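Local coordinates for tyrosine--tRNA ligase (Archaeoglobus fulgidus, PDB 2CYB), which catalyses the ATP-dependent attachment of tyrosine to tRNA(Tyr), passing through a tyrosyl-adenylate intermediate, at residues M50-Q54 against Y257-R262; L173-D179 against V200-I206. One frame throughout, in Å; residues are numbered along the deposited sequence.

Interaction 1 of 2, residues M50-Q54 against Y257-R262; sequences MMTVQ and YHILPR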
loop_
_atom_site.group_PDB
_atom_site.type_symbol
_atom_site.label_atom_id
_atom_site.label_comp_id
_atom_site.label_asym_id
_atom_site.label_seq_id
_atom_site.Cartn_x
_atom_site.Cartn_y
_atom_site.Cartn_z
ATOM N N MET A 50 -4.477 22.252 18.986
ATOM C CA MET A 50 -4.625 23.702 19.050
ATOM C C MET A 50 -3.386 24.424 18.527
ATOM O O MET A 50 -3.454 25.585 18.136
ATOM C CB MET A 50 -4.947 24.128 20.485
ATOM C CG MET A 50 -6.294 23.605 20.969
ATOM S SD MET A 50 -6.715 24.003 22.677
ATOM C CE MET A 50 -6.533 22.419 23.454
ATOM N N MET A 51 -2.260 23.722 18.507
ATOM C CA MET A 51 -1.007 24.280 18.007
ATOM C C MET A 51 -1.158 24.595 16.513
ATOM O O MET A 51 -0.880 25.715 16.063
ATOM C CB MET A 51 0.117 23.261 18.200
ATOM C CG MET A 51 1.450 23.655 17.593
ATOM S SD MET A 51 2.202 25.034 18.460
ATOM C CE MET A 51 2.047 24.480 20.086
ATOM N N THR A 52 -1.604 23.599 15.751
ATOM C CA THR A 52 -1.783 23.759 14.315
ATOM C C THR A 52 -3.065 24.508 13.990
ATOM O O THR A 52 -3.160 25.165 12.953
ATOM C CB THR A 52 -1.764 22.390 13.580
ATOM O OG1 THR A 52 -2.687 21.484 14.199
ATOM C CG2 THR A 52 -0.360 21.792 13.610
ATOM N N VAL A 53 -4.053 24.420 14.871
ATOM C CA VAL A 53 -5.300 25.137 14.642
ATOM C C VAL A 53 -5.017 26.635 14.701
ATOM O O VAL A 53 -5.490 27.403 13.855
ATOM C CB VAL A 53 -6.361 24.769 15.695
ATOM C CG1 VAL A 53 -7.481 25.799 15.695
ATOM C CG2 VAL A 53 -6.930 23.386 15.389
ATOM N N GLN A 54 -4.231 27.046 15.691
ATOM C CA GLN A 54 -3.887 28.457 15.848
ATOM C C GLN A 54 -3.139 28.957 14.619
ATOM O O GLN A 54 -3.350 30.085 14.178
ATOM C CB GLN A 54 -3.036 28.674 17.110
ATOM C CG GLN A 54 -2.538 30.118 17.303
ATOM C CD GLN A 54 -3.665 31.119 17.506
ATOM O OE1 GLN A 54 -3.726 32.146 16.829
ATOM N NE2 GLN A 54 -4.555 30.828 18.446
ATOM N N TYR A 257 2.386 29.678 22.730
ATOM C CA TYR A 257 1.600 29.180 21.602
ATOM C C TYR A 257 0.089 29.351 21.633
ATOM O O TYR A 257 -0.543 29.451 20.578
ATOM C CB TYR A 257 1.939 27.704 21.380
ATOM C CG TYR A 257 3.401 27.483 21.074
ATOM C CD1 TYR A 257 3.960 27.951 19.882
ATOM C CD2 TYR A 257 4.243 26.866 21.996
ATOM C CE1 TYR A 257 5.319 27.820 19.622
ATOM C CE2 TYR A 257 5.601 26.727 21.748
ATOM C CZ TYR A 257 6.135 27.211 20.559
ATOM O OH TYR A 257 7.481 27.112 20.326
ATOM N N HIS A 258 -0.505 29.399 22.819
ATOM C CA HIS A 258 -1.957 29.523 22.885
ATOM C C HIS A 258 -2.512 30.826 23.446
ATOM O O HIS A 258 -3.392 31.444 22.848
ATOM C CB HIS A 258 -2.545 28.353 23.691
ATOM C CG HIS A 258 -2.102 27.004 23.207
ATOM N ND1 HIS A 258 -0.965 26.381 23.675
ATOM C CD2 HIS A 258 -2.616 26.186 22.258
ATOM C CE1 HIS A 258 -0.796 25.237 23.035
ATOM N NE2 HIS A 258 -1.783 25.095 22.169
ATOM N N ILE A 259 -2.003 31.248 24.596
ATOM C CA ILE A 259 -2.525 32.445 25.234
ATOM C C ILE A 259 -2.185 33.771 24.563
ATOM O O ILE A 259 -3.088 34.522 24.193
ATOM C CB ILE A 259 -2.104 32.483 26.713
ATOM C CG1 ILE A 259 -2.520 31.163 27.386
ATOM C CG2 ILE A 259 -2.784 33.656 27.419
ATOM C CD1 ILE A 259 -1.900 30.935 28.759
ATOM N N LEU A 260 -0.901 34.071 24.405
ATOM C CA LEU A 260 -0.521 35.335 23.779
ATOM C C LEU A 260 -1.082 35.507 22.363
ATOM O O LEU A 260 -1.580 36.581 22.020
ATOM C CB LEU A 260 1.001 35.494 23.794
ATOM C CG LEU A 260 1.521 35.865 25.188
ATOM C CD1 LEU A 260 3.022 35.677 25.254
ATOM C CD2 LEU A 260 1.129 37.308 25.510
ATOM N N PRO A 261 -1.014 34.459 21.523
ATOM C CA PRO A 261 -1.553 34.605 20.163
ATOM C C PRO A 261 -3.053 34.872 20.154
ATOM O O PRO A 261 -3.564 35.570 19.282
ATOM C CB PRO A 261 -1.202 33.270 19.511
ATOM C CG PRO A 261 0.121 32.943 20.147
ATOM C CD PRO A 261 -0.158 33.261 21.617
ATOM N N ARG A 262 -3.759 34.321 21.135
ATOM C CA ARG A 262 -5.200 34.491 21.208
ATOM C C ARG A 262 -5.667 35.703 21.998
ATOM O O ARG A 262 -6.649 36.342 21.626
ATOM C CB ARG A 262 -5.839 33.222 21.778
ATOM C CG ARG A 262 -5.802 32.069 20.801
ATOM C CD ARG A 262 -6.190 30.749 21.430
ATOM N NE ARG A 262 -6.432 29.751 20.395
ATOM C CZ ARG A 262 -7.418 29.834 19.505
ATOM N NH1 ARG A 262 -8.253 30.866 19.529
ATOM N NH2 ARG A 262 -7.564 28.891 18.583
#

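Interaction 2 of 2, residues L173-D179 against V200-I206; sequences LAVGGID and VCLHTPI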
loop_
_atom_site.group_PDB
_atom_site.type_symbol
_atom_site.label_atom_id
_atom_site.label_comp_id
_atom_site.label_asym_id
_atom_site.label_seq_id
_atom_site.Cartn_x
_atom_site.Cartn_y
_atom_site.Cartn_z
ATOM N N LEU A 173 0.199 25.598 0.595
ATOM C CA LEU A 173 0.982 25.546 1.823
ATOM C C LEU A 173 0.515 24.414 2.736
ATOM O O LEU A 173 -0.607 24.432 3.243
ATOM C CB LEU A 173 0.872 26.881 2.571
ATOM C CG LEU A 173 1.585 26.968 3.927
ATOM C CD1 LEU A 173 3.086 26.889 3.726
ATOM C CD2 LEU A 173 1.210 28.266 4.624
ATOM N N ALA A 174 1.381 23.424 2.932
ATOM C CA ALA A 174 1.064 22.293 3.806
ATOM C C ALA A 174 1.550 22.644 5.211
ATOM O O ALA A 174 2.737 22.870 5.418
ATOM C CB ALA A 174 1.771 21.032 3.312
ATOM N N VAL A 175 0.634 22.681 6.167
ATOM C CA VAL A 175 0.980 23.000 7.546
ATOM C C VAL A 175 0.907 21.736 8.406
ATOM O O VAL A 175 -0.015 20.934 8.267
ATOM C CB VAL A 175 0.005 24.046 8.140
ATOM C CG1 VAL A 175 0.387 24.355 9.575
ATOM C CG2 VAL A 175 0.026 25.324 7.301
ATOM N N GLY A 176 1.885 21.558 9.289
ATOM C CA GLY A 176 1.864 20.398 10.162
ATOM C C GLY A 176 2.985 20.451 11.174
ATOM O O GLY A 176 3.878 21.296 11.075
ATOM N N GLY A 177 2.936 19.566 12.162
ATOM C CA GLY A 177 4.001 19.539 13.138
ATOM C C GLY A 177 5.273 19.135 12.416
ATOM O O GLY A 177 5.226 18.555 11.328
ATOM N N ILE A 178 6.415 19.436 13.018
ATOM C CA ILE A 178 7.703 19.106 12.434
ATOM C C ILE A 178 7.869 17.588 12.270
ATOM O O ILE A 178 8.747 17.128 11.542
ATOM C CB ILE A 178 8.853 19.685 13.306
ATOM C CG1 ILE A 178 10.191 19.533 12.588
ATOM C CG2 ILE A 178 8.893 18.987 14.640
ATOM C CD1 ILE A 178 10.414 20.554 11.502
ATOM N N ASP A 179 7.031 16.801 12.943
ATOM C CA ASP A 179 7.135 15.356 12.783
ATOM C C ASP A 179 6.565 14.899 11.436
ATOM O O ASP A 179 6.665 13.728 11.080
ATOM C CB ASP A 179 6.469 14.608 13.945
ATOM C CG ASP A 179 5.051 15.061 14.223
ATOM O OD1 ASP A 179 4.547 16.003 13.572
ATOM O OD2 ASP A 179 4.436 14.458 15.130
ATOM N N VAL A 200 4.729 24.342 -0.511
ATOM C CA VAL A 200 5.494 25.116 0.447
ATOM C C VAL A 200 5.039 24.462 1.751
ATOM O O VAL A 200 3.864 24.100 1.884
ATOM C CB VAL A 200 5.063 26.595 0.445
ATOM C CG1 VAL A 200 5.933 27.391 1.404
ATOM C CG2 VAL A 200 5.147 27.162 -0.972
ATOM N N CYS A 201 5.953 24.289 2.698
ATOM C CA CYS A 201 5.602 23.661 3.966
ATOM C C CYS A 201 5.931 24.545 5.169
ATOM O O CYS A 201 6.976 25.199 5.208
ATOM C CB CYS A 201 6.331 22.326 4.099
ATOM S SG CYS A 201 6.033 21.213 2.697
ATOM N N LEU A 202 5.022 24.567 6.138
ATOM C CA LEU A 202 5.213 25.339 7.364
ATOM C C LEU A 202 5.100 24.349 8.515
ATOM O O LEU A 202 4.065 23.713 8.695
ATOM C CB LEU A 202 4.141 26.423 7.492
ATOM C CG LEU A 202 4.293 27.365 8.697
ATOM C CD1 LEU A 202 3.570 28.666 8.419
ATOM C CD2 LEU A 202 3.750 26.704 9.958
ATOM N N HIS A 203 6.164 24.214 9.292
ATOM C CA HIS A 203 6.158 23.263 10.394
ATOM C C HIS A 203 6.122 23.906 11.771
ATOM O O HIS A 203 6.847 24.858 12.048
ATOM C CB HIS A 203 7.377 22.359 10.286
ATOM C CG HIS A 203 7.418 21.559 9.020
ATOM N ND1 HIS A 203 8.584 21.321 8.326
ATOM C CD2 HIS A 203 6.436 20.933 8.332
ATOM C CE1 HIS A 203 8.319 20.583 7.263
ATOM N NE2 HIS A 203 7.023 20.334 7.244
ATOM N N THR A 204 5.268 23.371 12.633
ATOM C CA THR A 204 5.149 23.875 13.994
ATOM C C THR A 204 5.957 22.953 14.901
ATOM O O THR A 204 6.168 21.781 14.591
ATOM C CB THR A 204 3.689 23.879 14.451
ATOM O OG1 THR A 204 3.134 22.569 14.277
ATOM C CG2 THR A 204 2.879 24.873 13.633
ATOM N N PRO A 205 6.443 23.477 16.032
ATOM C CA PRO A 205 7.222 22.618 16.925
ATOM C C PRO A 205 6.351 21.568 17.603
ATOM O O PRO A 205 5.133 21.724 17.692
ATOM C CB PRO A 205 7.822 23.612 17.921
ATOM C CG PRO A 205 6.794 24.701 17.976
ATOM C CD PRO A 205 6.390 24.863 16.529
ATOM N N ILE A 206 6.972 20.493 18.065
ATOM C CA ILE A 206 6.234 19.443 18.760
ATOM C C ILE A 206 6.180 19.810 20.245
ATOM O O ILE A 206 7.214 19.997 20.879
ATOM C CB ILE A 206 6.929 18.075 18.602
ATOM C CG1 ILE A 206 6.995 17.690 17.119
ATOM C CG2 ILE A 206 6.191 17.024 19.413
ATOM C CD1 ILE A 206 5.655 17.707 16.410
#

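Interaction 1 of 2, residues M50-Q54 against Y257-R262
Met51 lays its thioether against the root of the Tyr257 ring, obliquely, in a Met-aromatic contact. Its CE lies 3.4 Å from Tyr257 CG, and its SD is 4.2 Å from the ring centroid. The chain leaves with CG anti to the backbone N (chi1 174°) and then bends at chi2 and chi3, which brings sulfur and methyl round to the tyrosine. The His258 imidazole touches both methionines: Met50 CB meets it at the ring edge, 3.6 Å from His258 CD2, and Met51 CE approaches His258 CE1 at 4.2 Å. His258 NE2 is hydrogen-bonded to Leu47 O, so the ring is pinned to the 'HIGH' region, the class I synthetase signature that runs into helix 47-61. That helix and helix 250-263 run roughly parallel here, their local axes 26° apart and 10.3 Å from each other at closest approach, and long side chains reach across between them. Gln54 does so one turn on from Met50, crossing Pro261 at about a right angle with its CD 3.8 Å from Pro261 CB. Beyond the proline its amide lies over one face of the Arg262 guanidinium, near the rim, the two planes 81° apart. With an alanine here, the guanidinium would probably lose the cover on that face and a gap would open beside the proline ring. Val53 CG1 comes to the guanidinium edge, 4.2 Å from Arg262 NH2.

Interaction 2 of 2, residues L173-D179 against V200-I206
Ile178 wedges itself between His203 and Ile206 just where the two parallel strands end. Its CG1 branch, anti to the backbone N (chi1 -171°), carries CD1 across the histidine to 3.7 Å from His203 CB. The side chain as a whole crosses that of Ile206 at about a right angle, and the CG2 branch makes the contact: Ile178 CG2 lies 3.4 Å from Ile206 CG1, closer than carbons usually come. Ile178 N also donates to Thr204 O at 2.8 Å, the last of five backbone hydrogen bonds that join the strands and a more bent one than the rest. At the other end Leu173 leans over its neighbour, with CD1 3.7 Å from Val200 CG1 and 3.9 Å from Leu202 CB. Leu202, on the same face, lies side by side with Val175, its CD2 4.1 Å from Val175 CG1. The strands belong to a beta-alpha-beta unit of the Rossmann fold, whose crossover helix is 181-190. That helix covers the face of Ala174, Cys201 and His203, where His203 is hydrogen-bonded to His184 through NE2 and to Glu16 through ND1. Helix 47-61 packs on the face of Leu173, Val175, Leu202 and Thr204, while strand 34-39, bearing the tyrosine-binding Tyr36, flanks 173-177 and strand 16-18 flanks 200-204.

From the N terminus, the chain first passes residues 50-54 on helix 47-61, then strand 173-177. Helix 181-190 carries it to strand 200-204, where interaction 2 closes a short loop of 20 intervening residues. Interaction 1 closes only when helix 250-263 arrives, with 202 residues intervening between its segments, so the smaller loop lies wholly within the larger and the two do not cross. Interaction 2 ties neighbouring strands of the central sheet together; interaction 1 fastens a later helix to the helix that packs on that sheet. They also touch: Met51 CG packs 3.9 Å from Thr204 CB, and Tyr257 OH lies 3.4 Å from Pro205 CG.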